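Local coordinates for variant surface glycoprotein MITAT 1.1 (Trypanosoma brucei brucei, PDB 5LY9) that forms a coat on the parasite surface, whose exchange among antigenically distinct versions lets the trypanosome evade the immune response of its host, at residues K48-Y52 against L337-H341; A98-K102 against A245-A249; S119-C123 against T187-K191; L193-N199 against M218-Q224; G269-Q274 against G306-T312. One frame throughout, in Å; residues are numbered along the deposited sequence.

Contact 1 (K48-Y52 against L337-H341); sequences KVSIY and LGKIH. With NAG (2-acetamido-2-deoxy-beta-D-glucopyranose), chain C.
Lys48 and Leu337 meet where a core helix passes the loop leading to helix 343-367, and the ammonium end of the lysine is the tight part. Its NZ donates to Leu337 O at 3.1 Å and, more weakly, to Ile340 O at 3.0 Å. A third bond runs from Lys48 NZ to the sugar oxygen O3 of the N-acetylglucosamine, at 2.9 Å. Leu337 O sees NZ from above its carbonyl plane, while Ile340 N reaches the same oxygen from the opposite face to close the 3-10 turn. A bend at chi3 (-145°) near the end of an otherwise extended lysine chain brings NZ to this cluster. The apolar part is looser: Ile51 CD1 lies 4.0 Å from Leu337 CD2, the two chains crossing at a slant. Separately, Leu337 CD1 rests against the backbone oxygen of Lys48, 3.6 Å from Lys48 O. Lys339 points away from the helix, on the solvent side of the turn. The sugar belongs to a glycan attached to the protein and is also held by Asp320. Three oxygens round one buried ammonium group probably stabilise its positive charge, and through it the glycan, helix 24-55 and the loop are joined.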
# COMPACT_ATOMS: atom_id res chain seq x y z
N LYS A 48 9.74 27.93 1.94
CA LYS A 48 10.11 29.14 1.18
C LYS A 48 9.62 30.36 1.87
O LYS A 48 10.35 31.32 2.04
CB LYS A 48 9.64 29.09 -0.28
CG LYS A 48 10.35 27.98 -1.03
CD LYS A 48 10.12 27.98 -2.51
CE LYS A 48 10.08 26.60 -3.10
NZ LYS A 48 10.13 26.65 -4.57
N VAL A 49 8.34 30.35 2.26
CA VAL A 49 7.80 31.54 2.98
C VAL A 49 8.52 31.73 4.29
O VAL A 49 8.87 32.85 4.66
CB VAL A 49 6.26 31.50 3.14
CG1 VAL A 49 5.79 32.81 3.70
CG2 VAL A 49 5.55 31.23 1.79
N SER A 50 8.81 30.63 5.01
CA SER A 50 9.54 30.71 6.28
C SER A 50 10.93 31.31 6.13
O SER A 50 11.38 32.12 6.97
CB SER A 50 9.71 29.35 6.92
OG SER A 50 8.45 28.68 7.18
N ILE A 51 11.65 30.91 5.08
CA ILE A 51 12.96 31.41 4.81
C ILE A 51 12.90 32.93 4.49
O ILE A 51 13.69 33.71 5.00
CB ILE A 51 13.61 30.65 3.61
CG1 ILE A 51 13.97 29.19 3.99
CG2 ILE A 51 14.79 31.45 3.08
CD1 ILE A 51 14.07 28.25 2.79
N TYR A 52 11.93 33.32 3.66
CA TYR A 52 11.79 34.73 3.31
C TYR A 52 11.57 35.55 4.60
O TYR A 52 12.15 36.64 4.80
CB TYR A 52 10.60 34.93 2.43
CG TYR A 52 10.47 36.36 1.96
CD1 TYR A 52 9.82 37.27 2.70
CD2 TYR A 52 10.96 36.71 0.69
CE1 TYR A 52 9.74 38.61 2.26
CE2 TYR A 52 10.84 38.02 0.22
CZ TYR A 52 10.24 38.95 1.01
OH TYR A 52 10.14 40.27 0.57
N LEU A 337 14.52 31.43 -4.60
CA LEU A 337 13.74 30.39 -3.94
C LEU A 337 12.89 29.64 -4.90
O LEU A 337 12.68 28.44 -4.76
CB LEU A 337 12.88 30.97 -2.78
CG LEU A 337 13.63 31.29 -1.49
CD1 LEU A 337 12.81 32.07 -0.47
CD2 LEU A 337 14.12 29.97 -0.86
N GLY A 338 12.32 30.36 -5.86
CA GLY A 338 11.50 29.74 -6.89
C GLY A 338 12.24 28.63 -7.68
O GLY A 338 11.58 27.82 -8.28
N LYS A 339 13.56 28.56 -7.65
CA LYS A 339 14.25 27.43 -8.32
C LYS A 339 14.70 26.35 -7.39
O LYS A 339 15.41 25.43 -7.83
CB LYS A 339 15.44 27.96 -9.09
CG LYS A 339 14.97 28.68 -10.35
CD LYS A 339 16.12 29.45 -10.96
CE LYS A 339 15.96 29.68 -12.47
NZ LYS A 339 17.06 30.57 -12.92
N ILE A 340 14.38 26.44 -6.09
CA ILE A 340 14.92 25.46 -5.13
C ILE A 340 13.68 24.69 -4.67
O ILE A 340 12.78 25.29 -4.10
CB ILE A 340 15.56 26.16 -3.90
CG1 ILE A 340 16.70 27.08 -4.35
CG2 ILE A 340 16.04 25.14 -2.90
CD1 ILE A 340 17.25 28.05 -3.32
N HIS A 341 13.60 23.43 -5.00
CA HIS A 341 12.39 22.62 -4.70
C HIS A 341 12.63 21.47 -3.69
O HIS A 341 11.66 20.96 -3.11
CB HIS A 341 11.84 22.05 -6.02
CG HIS A 341 12.74 21.04 -6.65
ND1 HIS A 341 12.75 19.71 -6.28
CD2 HIS A 341 13.70 21.19 -7.59
CE1 HIS A 341 13.71 19.08 -6.95
NE2 HIS A 341 14.27 19.95 -7.78
C1 NAG C . 4.78 26.59 -5.63
C2 NAG C . 6.02 27.28 -5.16
C3 NAG C . 6.88 27.81 -6.31
C4 NAG C . 7.13 26.71 -7.34
C5 NAG C . 5.76 26.15 -7.72
C6 NAG C . 5.79 25.06 -8.78
C7 NAG C . 6.28 28.52 -3.09
C8 NAG C . 5.99 29.79 -2.36
N2 NAG C . 5.75 28.43 -4.29
O3 NAG C . 8.16 28.33 -5.84
O4 NAG C . 7.98 27.15 -8.46
O5 NAG C . 5.13 25.58 -6.54
O6 NAG C . 6.61 24.02 -8.29
O7 NAG C . 6.90 27.60 -2.62

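Contact 2 (A98-K102 against A245-A249); sequences AAYLK and AWHEA
Leu101 and Trp246 are set at about a right angle to each other, and this crossing organises the contact between helices 62-114 and 244-254. The methyl CD1 of Leu101 stands over the face of the indole, 3.7 Å from the centroid of the five-membered ring and only 13° off its normal, which meets the geometry of a CH-pi contact. Its closest ring atom is Trp246 CE2, 3.6 Å from Leu101 CD1. The other branch leans toward the six-membered ring: Leu101 CD2 is 3.9 Å from Trp246 CE3, and also 4.0 Å from Ala249 CB. With CG trans to the backbone N (chi1 176°), the leucine reaches out from its helix so that CD1 lies over the five-membered ring and CD2 near CE3. Beside this pair, Tyr100 takes Ala245 CB obliquely, CD2 and CE2 being equally near at 4.0 Å.

The short helical segments run nearly antiparallel, at 148°, with axes 9.0 Å apart; Leu101 meets the methyls of Ala245 and Ala249, and its CB stays 4.2 Å from Ala245 O. Both aromatic residues have their polar ends engaged beyond this contact, Trp246 NE1 with Leu214 O and Tyr100 OH with Asp106 of the second subunit, while Tyr167 meets the indole edge-to-face. No hydrogen bond crosses between the two segments. Cohesion here therefore rests on dispersion and the CH-pi contact, in a buried layer that joins helix 244-254 to helix 62-114, whose Tyr100 also reaches the second subunit.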
# COMPACT_ATOMS: atom_id res chain seq x y z
N ALA A 98 -7.54 -6.12 -5.63
CA ALA A 98 -7.33 -6.49 -7.05
C ALA A 98 -6.47 -7.74 -7.18
O ALA A 98 -6.81 -8.65 -7.96
CB ALA A 98 -6.69 -5.34 -7.83
N ALA A 99 -5.38 -7.80 -6.37
CA ALA A 99 -4.49 -8.91 -6.45
C ALA A 99 -5.16 -10.20 -5.99
O ALA A 99 -4.99 -11.25 -6.59
CB ALA A 99 -3.24 -8.62 -5.66
N TYR A 100 -6.00 -10.12 -4.94
CA TYR A 100 -6.67 -11.33 -4.44
C TYR A 100 -7.64 -11.90 -5.47
O TYR A 100 -7.64 -13.11 -5.76
CB TYR A 100 -7.41 -10.97 -3.15
CG TYR A 100 -8.10 -12.13 -2.47
CD1 TYR A 100 -7.43 -13.34 -2.14
CD2 TYR A 100 -9.45 -12.05 -2.16
CE1 TYR A 100 -8.07 -14.35 -1.50
CE2 TYR A 100 -10.11 -13.09 -1.50
CZ TYR A 100 -9.42 -14.26 -1.19
OH TYR A 100 -10.08 -15.29 -0.58
N LEU A 101 -8.49 -11.03 -6.02
CA LEU A 101 -9.42 -11.42 -7.08
C LEU A 101 -8.66 -11.95 -8.31
O LEU A 101 -9.03 -13.04 -8.84
CB LEU A 101 -10.35 -10.25 -7.42
CG LEU A 101 -11.26 -10.54 -8.59
CD1 LEU A 101 -12.19 -11.66 -8.24
CD2 LEU A 101 -12.05 -9.26 -8.94
N LYS A 102 -7.57 -11.29 -8.70
CA LYS A 102 -6.76 -11.75 -9.83
C LYS A 102 -6.19 -13.12 -9.59
O LYS A 102 -6.15 -13.99 -10.51
CB LYS A 102 -5.66 -10.76 -10.09
CG LYS A 102 -4.80 -11.15 -11.23
CD LYS A 102 -3.92 -10.04 -11.68
CE LYS A 102 -2.66 -10.47 -12.40
NZ LYS A 102 -2.88 -11.38 -13.58
N ALA A 245 -15.16 -11.25 -2.92
CA ALA A 245 -13.93 -10.73 -3.51
C ALA A 245 -14.19 -9.74 -4.65
O ALA A 245 -13.40 -8.80 -4.85
CB ALA A 245 -13.00 -11.84 -3.97
N TRP A 246 -15.27 -9.97 -5.41
CA TRP A 246 -15.66 -9.10 -6.52
C TRP A 246 -16.21 -7.78 -6.00
O TRP A 246 -15.84 -6.74 -6.49
CB TRP A 246 -16.70 -9.77 -7.40
CG TRP A 246 -16.18 -11.01 -8.04
CD1 TRP A 246 -16.13 -12.27 -7.52
CD2 TRP A 246 -15.71 -11.14 -9.38
NE1 TRP A 246 -15.67 -13.16 -8.45
CE2 TRP A 246 -15.41 -12.49 -9.61
CE3 TRP A 246 -15.50 -10.24 -10.41
CZ2 TRP A 246 -14.89 -12.95 -10.85
CZ3 TRP A 246 -14.99 -10.69 -11.61
CH2 TRP A 246 -14.69 -12.01 -11.82
N HIS A 247 -17.04 -7.84 -4.99
CA HIS A 247 -17.51 -6.62 -4.36
C HIS A 247 -16.34 -5.84 -3.78
O HIS A 247 -16.29 -4.62 -3.94
CB HIS A 247 -18.46 -6.95 -3.20
CG HIS A 247 -19.02 -5.73 -2.56
ND1 HIS A 247 -18.32 -5.02 -1.63
CD2 HIS A 247 -20.14 -5.03 -2.82
CE1 HIS A 247 -19.03 -3.96 -1.27
NE2 HIS A 247 -20.16 -3.98 -1.93
N GLU A 248 -15.38 -6.53 -3.13
CA GLU A 248 -14.29 -5.87 -2.49
C GLU A 248 -13.35 -5.15 -3.47
O GLU A 248 -13.00 -3.99 -3.26
CB GLU A 248 -13.50 -6.85 -1.62
CG GLU A 248 -12.25 -6.23 -1.02
CD GLU A 248 -12.49 -5.13 0.02
OE1 GLU A 248 -13.63 -4.86 0.44
OE2 GLU A 248 -11.50 -4.53 0.44
N ALA A 249 -12.99 -5.79 -4.60
CA ALA A 249 -12.18 -5.07 -5.61
C ALA A 249 -12.92 -3.88 -6.18
O ALA A 249 -12.32 -2.85 -6.40
CB ALA A 249 -11.73 -5.96 -6.72

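Contact 3 (S119-C123 against T187-K191); sequences SENKC and TGTCK
Thr187 opens the second segment by laying its CG2 near the first, 3.7 Å from Ser119 O. At Gly188 the backbone comes closer, and its CA makes a CA-H...O contact of 3.3 Å with the same Ser119 O; the amides of Thr187 and Gly188 turn instead to Asp130 OD1. Thr189 carries most of the polar exchange. Its OG1 donates to Glu120 O at 2.7 Å, almost in line with the carbonyl (C=O...O angle 172°), and chi1 of 64° places this hydroxyl between N and carbonyl carbon, on the side of its own amide, which adds a weak, bent bond to the same oxygen. In return Thr189 O accepts Lys122 N at 2.8 Å, with a fairly straight N-H...O angle of 161°. Cys190 then closes the pairing covalently: its SG is 2.0 Å from Cys123 SG. At Lys191 a water accepts from the backbone N at 3.1 Å and donates back to Thr189 OG1 at 2.9 Å, bridging both residues and lying near Asn121 OD1.

Lys191 NZ makes weak bonds to Tyr201 O and Thr203 OG1 of the second subunit, and Asn121 ND2 donates to Thr203 O of the same subunit; Glu120 OE1 meets Ser205 of that subunit. The chemistry implies a covalent clasp in a region without regular helix or strand: the disulfide fixes one end, and reciprocal bonds between Glu120, Lys122 and Thr189 hold the two segments alongside each other up to it.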
# COMPACT_ATOMS: atom_id res chain seq x y z
N SER A 119 -9.14 -35.26 -28.19
CA SER A 119 -10.28 -34.64 -28.81
C SER A 119 -11.41 -34.50 -27.81
O SER A 119 -12.31 -33.67 -28.02
CB SER A 119 -10.75 -35.53 -29.97
OG SER A 119 -11.19 -36.77 -29.46
N GLU A 120 -11.40 -35.28 -26.74
CA GLU A 120 -12.58 -35.38 -25.83
C GLU A 120 -12.60 -34.41 -24.65
O GLU A 120 -13.64 -34.29 -24.01
CB GLU A 120 -12.67 -36.78 -25.22
CG GLU A 120 -12.71 -37.87 -26.31
CD GLU A 120 -11.34 -38.43 -26.69
OE1 GLU A 120 -10.26 -37.97 -26.29
OE2 GLU A 120 -11.35 -39.43 -27.47
N ASN A 121 -11.50 -33.73 -24.36
CA ASN A 121 -11.45 -32.86 -23.16
C ASN A 121 -10.87 -31.53 -23.55
O ASN A 121 -9.67 -31.41 -23.84
CB ASN A 121 -10.63 -33.52 -22.05
CG ASN A 121 -11.11 -34.94 -21.76
OD1 ASN A 121 -12.04 -35.19 -20.94
ND2 ASN A 121 -10.49 -35.92 -22.44
N LYS A 122 -11.73 -30.51 -23.52
CA LYS A 122 -11.30 -29.17 -23.86
C LYS A 122 -12.18 -28.22 -23.10
O LYS A 122 -13.39 -28.27 -23.25
CB LYS A 122 -11.43 -28.92 -25.36
CG LYS A 122 -10.68 -29.86 -26.24
CD LYS A 122 -10.82 -29.60 -27.71
CE LYS A 122 -9.82 -30.54 -28.38
NZ LYS A 122 -10.09 -30.57 -29.84
N CYS A 123 -11.58 -27.31 -22.30
CA CYS A 123 -12.41 -26.45 -21.42
C CYS A 123 -12.48 -24.96 -21.80
O CYS A 123 -13.49 -24.27 -21.53
CB CYS A 123 -11.98 -26.60 -19.96
SG CYS A 123 -12.43 -28.14 -19.16
N THR A 187 -17.72 -33.25 -29.90
CA THR A 187 -16.78 -34.27 -29.38
C THR A 187 -16.09 -33.80 -28.09
O THR A 187 -16.07 -34.52 -27.10
CB THR A 187 -15.74 -34.66 -30.45
OG1 THR A 187 -16.48 -35.19 -31.54
CG2 THR A 187 -14.77 -35.71 -29.91
N GLY A 188 -15.55 -32.60 -28.10
CA GLY A 188 -14.89 -32.05 -26.87
C GLY A 188 -15.87 -31.83 -25.74
O GLY A 188 -17.05 -31.53 -25.94
N THR A 189 -15.40 -32.01 -24.52
CA THR A 189 -16.25 -31.81 -23.35
C THR A 189 -15.39 -31.21 -22.24
O THR A 189 -14.18 -31.26 -22.32
CB THR A 189 -16.80 -33.13 -22.78
OG1 THR A 189 -15.71 -33.95 -22.29
CG2 THR A 189 -17.58 -33.89 -23.77
N CYS A 190 -16.01 -30.56 -21.26
CA CYS A 190 -15.32 -30.08 -20.06
C CYS A 190 -16.22 -30.55 -18.93
O CYS A 190 -17.17 -29.84 -18.53
CB CYS A 190 -15.26 -28.57 -20.13
SG CYS A 190 -14.37 -27.87 -18.71
N LYS A 191 -15.93 -31.76 -18.42
CA LYS A 191 -16.76 -32.36 -17.39
C LYS A 191 -16.73 -31.54 -16.10
O LYS A 191 -17.69 -31.62 -15.32
CB LYS A 191 -16.30 -33.79 -17.11
CG LYS A 191 -16.67 -34.73 -18.23
CD LYS A 191 -16.39 -36.18 -17.95
CE LYS A 191 -14.90 -36.46 -17.73
NZ LYS A 191 -14.79 -37.93 -17.33
O HOH W 1 -13.90 -33.47 -20.07

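Contact 4 (L193-N199 against M218-Q224); sequences LSGHSTN and MTIPNTQ
His196 has one face covered not by a ring but by the aliphatic part of Gln224: CG sits 3.8 Å from the imidazole centroid, 21° off its normal, a CH-pi contact displaced toward the rim. The amide of Gln224 then carries on past ND1, its plane turned 38° from the ring. A single water joins these groups, lying 2.7 Å from His196 ND1 and accepting from Asn199 N at 2.8 Å and from Gln224 NE2 at 3.1 Å. At its edge, in plane, the imidazole presents CD2 to Asn222 O at 3.7 Å.

Earlier in both segments the backbones meet directly. Gly195 N donates to Pro221 O over a short 2.6 Å; the hydrogen is bent out of line at 137°, although the nitrogen itself lies close to the direction in which the carbonyl points. The remaining part is apolar: Leu193 CD2 touches Met218 SD at 3.8 Å, the two chains crossing at about a right angle, and Ile220 CG2 packs against the backbone, at Leu193 C and Gly195 N. Glu2 holds both Ser194 OG and Asn199 ND2, bringing the start of the chain to this loop.

Within the loop, Ser194 OG accepts from His196 N at 3.1 Å. This closes an ST turn, which lies beside strand 218-220 of an antiparallel sheet in the head of an A-type VSG N-terminal domain.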
# COMPACT_ATOMS: atom_id res chain seq x y z
N LEU A 193 -17.28 -28.68 -15.67
CA LEU A 193 -18.36 -27.72 -15.63
C LEU A 193 -19.71 -28.35 -15.35
O LEU A 193 -20.76 -27.64 -15.41
CB LEU A 193 -18.39 -26.87 -16.91
CG LEU A 193 -17.14 -26.01 -17.06
CD1 LEU A 193 -17.22 -25.19 -18.32
CD2 LEU A 193 -16.88 -25.08 -15.90
N SER A 194 -19.76 -29.65 -15.07
CA SER A 194 -21.04 -30.25 -14.61
C SER A 194 -20.78 -31.12 -13.43
O SER A 194 -19.88 -31.95 -13.45
CB SER A 194 -21.77 -31.08 -15.69
OG SER A 194 -22.81 -31.86 -15.07
N GLY A 195 -21.50 -30.83 -12.34
CA GLY A 195 -21.43 -31.66 -11.13
C GLY A 195 -22.50 -32.78 -11.11
O GLY A 195 -22.78 -33.35 -10.03
N HIS A 196 -23.07 -33.14 -12.25
CA HIS A 196 -23.98 -34.29 -12.33
C HIS A 196 -23.23 -35.51 -12.82
O HIS A 196 -22.36 -35.42 -13.67
CB HIS A 196 -25.19 -33.94 -13.18
CG HIS A 196 -26.24 -34.98 -13.13
ND1 HIS A 196 -26.27 -36.03 -14.01
CD2 HIS A 196 -27.31 -35.13 -12.30
CE1 HIS A 196 -27.29 -36.83 -13.71
NE2 HIS A 196 -27.94 -36.30 -12.68
N SER A 197 -23.58 -36.69 -12.34
CA SER A 197 -22.69 -37.87 -12.52
C SER A 197 -22.80 -38.64 -13.87
O SER A 197 -21.92 -39.38 -14.24
CB SER A 197 -22.93 -38.90 -11.39
OG SER A 197 -24.32 -39.11 -11.28
N THR A 198 -23.88 -38.46 -14.60
CA THR A 198 -24.06 -39.24 -15.85
C THR A 198 -23.07 -38.74 -16.89
O THR A 198 -22.38 -39.57 -17.51
CB THR A 198 -25.47 -39.09 -16.38
OG1 THR A 198 -26.37 -39.52 -15.37
CG2 THR A 198 -25.66 -39.90 -17.68
N ASN A 199 -22.99 -37.41 -17.11
CA ASN A 199 -22.07 -36.85 -18.11
C ASN A 199 -20.98 -35.92 -17.54
O ASN A 199 -20.02 -35.61 -18.23
CB ASN A 199 -22.82 -36.01 -19.10
CG ASN A 199 -23.96 -36.74 -19.76
OD1 ASN A 199 -23.79 -37.87 -20.18
ND2 ASN A 199 -25.10 -36.08 -19.85
N MET A 218 -19.06 -17.91 -10.86
CA MET A 218 -19.54 -19.04 -11.65
C MET A 218 -20.12 -20.10 -10.74
O MET A 218 -19.54 -20.43 -9.73
CB MET A 218 -18.44 -19.67 -12.53
CG MET A 218 -18.90 -20.94 -13.26
SD MET A 218 -17.53 -21.70 -14.21
CE MET A 218 -17.78 -20.75 -15.56
N THR A 219 -21.29 -20.61 -11.12
CA THR A 219 -21.90 -21.76 -10.42
C THR A 219 -21.80 -22.98 -11.33
O THR A 219 -22.24 -22.90 -12.46
CB THR A 219 -23.40 -21.48 -10.10
OG1 THR A 219 -23.51 -20.29 -9.35
CG2 THR A 219 -24.04 -22.70 -9.27
N ILE A 220 -21.22 -24.10 -10.84
CA ILE A 220 -21.18 -25.36 -11.49
C ILE A 220 -22.40 -26.17 -10.96
O ILE A 220 -22.56 -26.35 -9.76
CB ILE A 220 -19.91 -26.07 -11.17
CG1 ILE A 220 -18.75 -25.26 -11.77
CG2 ILE A 220 -19.95 -27.51 -11.72
CD1 ILE A 220 -17.32 -25.81 -11.56
N PRO A 221 -23.29 -26.57 -11.85
CA PRO A 221 -24.53 -27.21 -11.45
C PRO A 221 -24.31 -28.63 -10.95
O PRO A 221 -23.28 -29.24 -11.25
CB PRO A 221 -25.31 -27.24 -12.74
CG PRO A 221 -24.29 -27.40 -13.82
CD PRO A 221 -23.12 -26.53 -13.30
N ASN A 222 -25.25 -29.12 -10.13
CA ASN A 222 -25.27 -30.59 -9.86
C ASN A 222 -26.48 -31.23 -10.54
O ASN A 222 -26.97 -32.26 -10.05
CB ASN A 222 -25.21 -30.91 -8.36
CG ASN A 222 -26.41 -30.39 -7.57
OD1 ASN A 222 -27.25 -29.73 -8.10
ND2 ASN A 222 -26.46 -30.69 -6.28
N THR A 223 -26.95 -30.63 -11.64
CA THR A 223 -28.08 -31.08 -12.46
C THR A 223 -27.55 -30.97 -13.90
O THR A 223 -26.53 -30.31 -14.16
CB THR A 223 -29.30 -30.21 -12.30
OG1 THR A 223 -28.98 -28.83 -12.54
CG2 THR A 223 -29.94 -30.39 -10.87
N GLN A 224 -28.26 -31.55 -14.85
CA GLN A 224 -27.83 -31.60 -16.27
C GLN A 224 -28.12 -30.33 -17.00
O GLN A 224 -28.93 -30.27 -17.93
CB GLN A 224 -28.49 -32.79 -16.98
CG GLN A 224 -28.07 -34.09 -16.38
CD GLN A 224 -28.61 -35.28 -17.19
OE1 GLN A 224 -29.81 -35.45 -17.34
NE2 GLN A 224 -27.71 -36.12 -17.67
O HOH W 2 -24.94 -35.61 -16.31

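Contact 5 (G269-Q274 against G306-T312); sequences GNLDTQ and GLAADKT. With GOL (glycerol), chain G.
A 3-10 turn at residues 271-273, which delivers Gln274 to the N-cap position of helix 275-285, docks through Leu271 on the loop joining helices 295-304 and 313-321. The central bond is between backbones: Leu271 N donates to Leu307 O at 2.7 Å, with an N-H...O angle of 160° and the nitrogen in the carbonyl plane. Asn270 CA adds a CA-H...O contact to the same Leu307 O at 3.1 Å. Around this bond the Leu271 side chain extends along the 306-312 loop, CG against Ala308 O and CD2 against Ala309 CA, while Phe304 also packs on it. Asp272 and Leu307 cross at about a right angle, OD1 coming within 3.6 Å of the methyl CD1 of Leu307.

The other flank is polar and hydrated. One water accepts from Ala309 N and donates to Asn270 OD1, so the side-chain oxygen of Asn270 is linked to Ala309 N through water, while its CA meets Leu307 O directly. Ala309 CB lies 3.3 Å from Gly269 O, an oxygen that also accepts Gln274 NE2 at 2.9 Å, nearly in the plane of the glutamine amide. That bond fixes the rotation of the amide and turns OE1 toward a glycerol, probably from the crystallisation liquor. A second water links Gln274 NE2, Ala309 O and glycerol O1. Glycerol O1 donates to Gln274 OE1 at 2.6 Å, and Thr312 OG1 is hydrogen-bonded to glycerol O2 at 3.0 Å.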
# COMPACT_ATOMS: atom_id res chain seq x y z
N GLY A 269 -10.95 28.72 -4.65
CA GLY A 269 -12.03 29.65 -4.54
C GLY A 269 -11.60 30.94 -3.84
O GLY A 269 -10.44 31.17 -3.50
N ASN A 270 -12.58 31.76 -3.58
CA ASN A 270 -12.30 33.03 -2.92
C ASN A 270 -11.68 32.76 -1.56
O ASN A 270 -11.92 31.74 -0.90
CB ASN A 270 -13.58 33.80 -2.77
CG ASN A 270 -14.08 34.43 -4.04
OD1 ASN A 270 -13.51 34.30 -5.10
ND2 ASN A 270 -15.11 35.25 -3.88
N LEU A 271 -10.88 33.73 -1.12
CA LEU A 271 -9.98 33.55 0.03
C LEU A 271 -10.74 33.19 1.30
O LEU A 271 -10.26 32.32 2.08
CB LEU A 271 -9.14 34.78 0.25
CG LEU A 271 -8.19 35.12 -0.94
CD1 LEU A 271 -7.28 36.28 -0.55
CD2 LEU A 271 -7.31 33.96 -1.29
N ASP A 272 -11.93 33.77 1.45
CA ASP A 272 -12.68 33.55 2.68
C ASP A 272 -13.46 32.21 2.64
O ASP A 272 -14.07 31.88 3.63
CB ASP A 272 -13.65 34.69 2.98
CG ASP A 272 -14.67 34.89 1.91
OD1 ASP A 272 -14.36 34.72 0.73
OD2 ASP A 272 -15.80 35.29 2.25
N THR A 273 -13.40 31.51 1.54
CA THR A 273 -14.00 30.17 1.38
C THR A 273 -12.98 29.06 1.43
O THR A 273 -13.34 27.89 1.23
CB THR A 273 -14.81 30.04 0.08
OG1 THR A 273 -13.96 29.89 -1.05
CG2 THR A 273 -15.70 31.16 -0.12
N GLN A 274 -11.70 29.43 1.63
CA GLN A 274 -10.63 28.46 1.80
C GLN A 274 -10.55 28.21 3.30
O GLN A 274 -10.12 29.08 4.09
CB GLN A 274 -9.34 29.05 1.22
CG GLN A 274 -9.38 29.30 -0.29
CD GLN A 274 -8.09 29.79 -0.83
OE1 GLN A 274 -7.06 29.67 -0.20
NE2 GLN A 274 -8.13 30.33 -2.01
N GLY A 306 -8.71 42.21 -1.68
CA GLY A 306 -9.94 41.58 -2.20
C GLY A 306 -9.95 40.10 -1.78
O GLY A 306 -9.08 39.67 -1.03
N LEU A 307 -10.94 39.38 -2.22
CA LEU A 307 -11.12 37.96 -1.89
C LEU A 307 -10.90 37.03 -3.06
O LEU A 307 -10.95 35.81 -2.91
CB LEU A 307 -12.49 37.73 -1.28
CG LEU A 307 -12.87 38.48 0.03
CD1 LEU A 307 -14.34 38.32 0.45
CD2 LEU A 307 -11.92 38.10 1.15
N ALA A 308 -10.58 37.54 -4.24
CA ALA A 308 -10.34 36.61 -5.35
C ALA A 308 -9.09 35.79 -5.03
O ALA A 308 -8.12 36.28 -4.42
CB ALA A 308 -10.12 37.39 -6.62
N ALA A 309 -9.09 34.53 -5.47
CA ALA A 309 -8.00 33.62 -5.14
C ALA A 309 -6.67 34.13 -5.59
O ALA A 309 -5.68 33.88 -4.90
CB ALA A 309 -8.24 32.21 -5.72
N ASP A 310 -6.61 34.83 -6.71
CA ASP A 310 -5.30 35.28 -7.22
C ASP A 310 -4.67 36.45 -6.44
O ASP A 310 -3.54 36.83 -6.76
CB ASP A 310 -5.36 35.64 -8.71
CG ASP A 310 -6.33 36.70 -9.04
OD1 ASP A 310 -6.81 37.50 -8.21
OD2 ASP A 310 -6.61 36.86 -10.29
N LYS A 311 -5.33 36.94 -5.39
CA LYS A 311 -4.81 38.05 -4.61
C LYS A 311 -3.57 37.64 -3.78
O LYS A 311 -2.82 38.52 -3.30
CB LYS A 311 -5.90 38.66 -3.71
CG LYS A 311 -7.12 39.27 -4.47
CD LYS A 311 -6.68 40.46 -5.27
CE LYS A 311 -7.88 41.26 -5.75
NZ LYS A 311 -7.38 42.26 -6.72
N THR A 312 -3.36 36.35 -3.56
CA THR A 312 -2.13 35.91 -2.88
C THR A 312 -0.92 35.86 -3.80
O THR A 312 0.24 35.83 -3.35
CB THR A 312 -2.32 34.54 -2.24
OG1 THR A 312 -2.75 33.63 -3.26
CG2 THR A 312 -3.33 34.60 -1.06
C1 GOL G . -3.86 30.53 -0.30
O1 GOL G . -4.97 31.01 -1.02
C2 GOL G . -2.96 29.88 -1.27
O2 GOL G . -2.38 30.86 -2.17
C3 GOL G . -3.92 28.88 -1.99
O3 GOL G . -3.32 27.63 -1.90
O HOH W 3 -11.63 33.42 -6.56
O HOH W 4 -5.68 31.53 -3.46

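In the fold
The five contacts spread along an elongated domain. Contacts 1 and 5 lie at one end, their centres 22 Å apart and nearest atoms about 9 Å; the glycan sits against contact 1, and the side chain of Thr312 in contact 5 is about 7 Å from an N-acetylglucosamine. Contacts 3 and 4 occupy the other end, centres 14 Å apart, and touch where Lys191 CG lies 3.5 Å from Asn199 O. About 70 Å separates the centre of contact 1 from those of contacts 3 and 4. Contact 2 lies between, 45 Å from contact 1 and 26 Å from contact 4, centre to centre. Contacts 2 and 3 both reach the second subunit. Along the chain, contact 1 encloses all the others.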